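Local coordinates for protein L-cysteine S-thiosulfotransferase subunit SoxA (Paracoccus denitrificans, PDB 2C1D) that forms, as the diheme subunit of the SoxAX cytochrome complex, the heterodisulfide that joins thiosulfate to the SoxY carrier cysteine in sulfur oxidation, at residues D132-K135 / D136-L140. Numbering follows the deposited sequence.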
loop_
_atom_site.group_PDB
_atom_site.type_symbol
_atom_site.label_atom_id
_atom_site.label_comp_id
_atom_site.label_asym_id
_atom_site.label_seq_id
_atom_site.Cartn_x
_atom_site.Cartn_y
_atom_site.Cartn_z
ATOM N N ASP A 132 0.325 18.821 -9.556
ATOM C CA ASP A 132 1.096 18.523 -10.743
ATOM C C ASP A 132 2.473 19.171 -10.742
ATOM O O ASP A 132 3.435 18.535 -11.136
ATOM C CB ASP A 132 0.307 18.885 -11.995
ATOM C CG ASP A 132 -0.673 17.798 -12.367
ATOM O OD1 ASP A 132 -1.679 18.079 -13.046
ATOM O OD2 ASP A 132 -0.498 16.617 -11.983
ATOM N N ASN A 133 2.577 20.408 -10.263
ATOM C CA ASN A 133 3.884 21.057 -10.171
ATOM C C ASN A 133 4.825 20.222 -9.314
ATOM O O ASN A 133 5.973 20.027 -9.669
ATOM C CB ASN A 133 3.771 22.477 -9.607
ATOM C CG ASN A 133 3.224 23.477 -10.620
ATOM O OD1 ASN A 133 3.135 23.186 -11.810
ATOM N ND2 ASN A 133 2.864 24.664 -10.141
ATOM N N MET A 134 4.317 19.741 -8.191
ATOM C CA MET A 134 5.091 18.909 -7.271
ATOM C C MET A 134 5.449 17.528 -7.814
ATOM O O MET A 134 6.625 17.128 -7.750
ATOM C CB MET A 134 4.391 18.776 -5.934
ATOM C CG MET A 134 5.264 18.192 -4.830
ATOM S SD MET A 134 6.751 19.082 -4.412
ATOM C CE MET A 134 6.069 20.310 -3.249
ATOM N N LYS A 135 4.479 16.819 -8.375
ATOM C CA LYS A 135 4.737 15.470 -8.911
ATOM C C LYS A 135 5.706 15.518 -10.104
ATOM O O LYS A 135 6.618 14.705 -10.209
ATOM C CB LYS A 135 3.423 14.784 -9.290
ATOM C CG LYS A 135 2.494 14.648 -8.094
ATOM C CD LYS A 135 1.272 13.752 -8.350
ATOM C CE LYS A 135 0.420 14.180 -9.545
ATOM N NZ LYS A 135 -0.891 13.409 -9.516
ATOM N N ASP A 136 5.554 16.508 -10.978
ATOM C CA ASP A 136 6.486 16.652 -12.084
ATOM C C ASP A 136 7.890 16.978 -11.573
ATOM O O ASP A 136 8.878 16.475 -12.112
ATOM C CB ASP A 136 6.103 17.763 -13.065
ATOM C CG ASP A 136 4.721 17.590 -13.698
ATOM O OD1 ASP A 136 4.096 16.490 -13.687
ATOM O OD2 ASP A 136 4.160 18.597 -14.187
ATOM N N MET A 137 7.986 17.869 -10.588
ATOM C CA MET A 137 9.298 18.264 -10.088
ATOM C C MET A 137 9.994 17.083 -9.405
ATOM O O MET A 137 11.172 16.846 -9.636
ATOM C CB MET A 137 9.216 19.461 -9.148
ATOM C CG MET A 137 10.576 20.161 -8.958
ATOM S SD MET A 137 11.317 20.749 -10.483
ATOM C CE MET A 137 10.171 22.124 -10.844
ATOM N N LEU A 138 9.255 16.326 -8.590
ATOM C CA LEU A 138 9.830 15.126 -7.954
ATOM C C LEU A 138 10.266 14.114 -8.990
ATOM O O LEU A 138 11.254 13.421 -8.799
ATOM C CB LEU A 138 8.836 14.431 -7.044
ATOM C CG LEU A 138 8.293 15.128 -5.803
ATOM C CD1 LEU A 138 7.932 14.132 -4.721
ATOM C CD2 LEU A 138 9.195 16.200 -5.266
ATOM N N SER A 139 9.513 14.020 -10.075
ATOM C CA SER A 139 9.846 13.107 -11.177
ATOM C C SER A 139 11.195 13.474 -11.773
ATOM O O SER A 139 12.087 12.624 -11.892
ATOM C CB SER A 139 8.734 13.143 -12.249
ATOM O OG SER A 139 7.529 12.568 -11.734
ATOM N N LEU A 140 11.347 14.755 -12.111
ATOM C CA LEU A 140 12.614 15.288 -12.635
ATOM C C LEU A 140 13.779 15.057 -11.685
ATOM O O LEU A 140 14.840 14.566 -12.089
ATOM C CB LEU A 140 12.495 16.790 -12.936
ATOM C CG LEU A 140 13.743 17.498 -13.467
ATOM C CD1 LEU A 140 14.141 16.966 -14.846
ATOM C CD2 LEU A 140 13.539 19.030 -13.481
HETATM O O HOH W 1 2.008 15.072 -12.727
#
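The first turns of helix 132-143, within a cytochrome c domain of SoxA, join Asp132 to Asp136 and Met134 to Leu138, and illustrate how one helix can serve unlike surroundings on its different sides. Its backbone follows the alpha-helical i to i+4 pattern: Asp136 N bonds to Asp132 O and Leu138 N to Met134 O, each at 2.9 Å. Lys135 O takes two donors from a single residue. Ser139 OG, set beside its own backbone N by a chi1 of -68°, bonds to Lys135 O at 2.8 Å, while Ser139 N approaches that oxygen from the opposite face of the carbonyl plane. The hydroxyl is thereby turned back onto the helix, and the serine packs beside Pro206.

On the polar side, a water spans two carboxylates that would probably repel each other, donating to Asp132 OD2 at 3.0 Å and to Asp136 OD1 at 2.7 Å. The other oxygen of Asp136, OD2, forms salt bridges with Arg64 and Lys68, which tie this helix to helix 59-70; Asn133 OD1 also accepts from Lys68. Without the Asp136 carboxylate, as with an alanine here, Arg64 and Lys68 would probably lose their shared partner and the bridging water one of its two acceptors.

Two further directions in this cytochrome c fold are apolar: Met134 and Leu138 face helix 110-122, whereas Met137 turns to the heme and helix 59-70. With CG anti to the backbone N (chi1 -167°) and the chain bent at chi2, Met134 brings SD within 3.9 Å of Leu138 CD2, the two side chains crossing at a slant. Met137 lines the pocket of the first heme c: its side chain touches the cofactor and lies about 4 Å from that of Cys80, a covalent heme anchor, while also packing on Trp69.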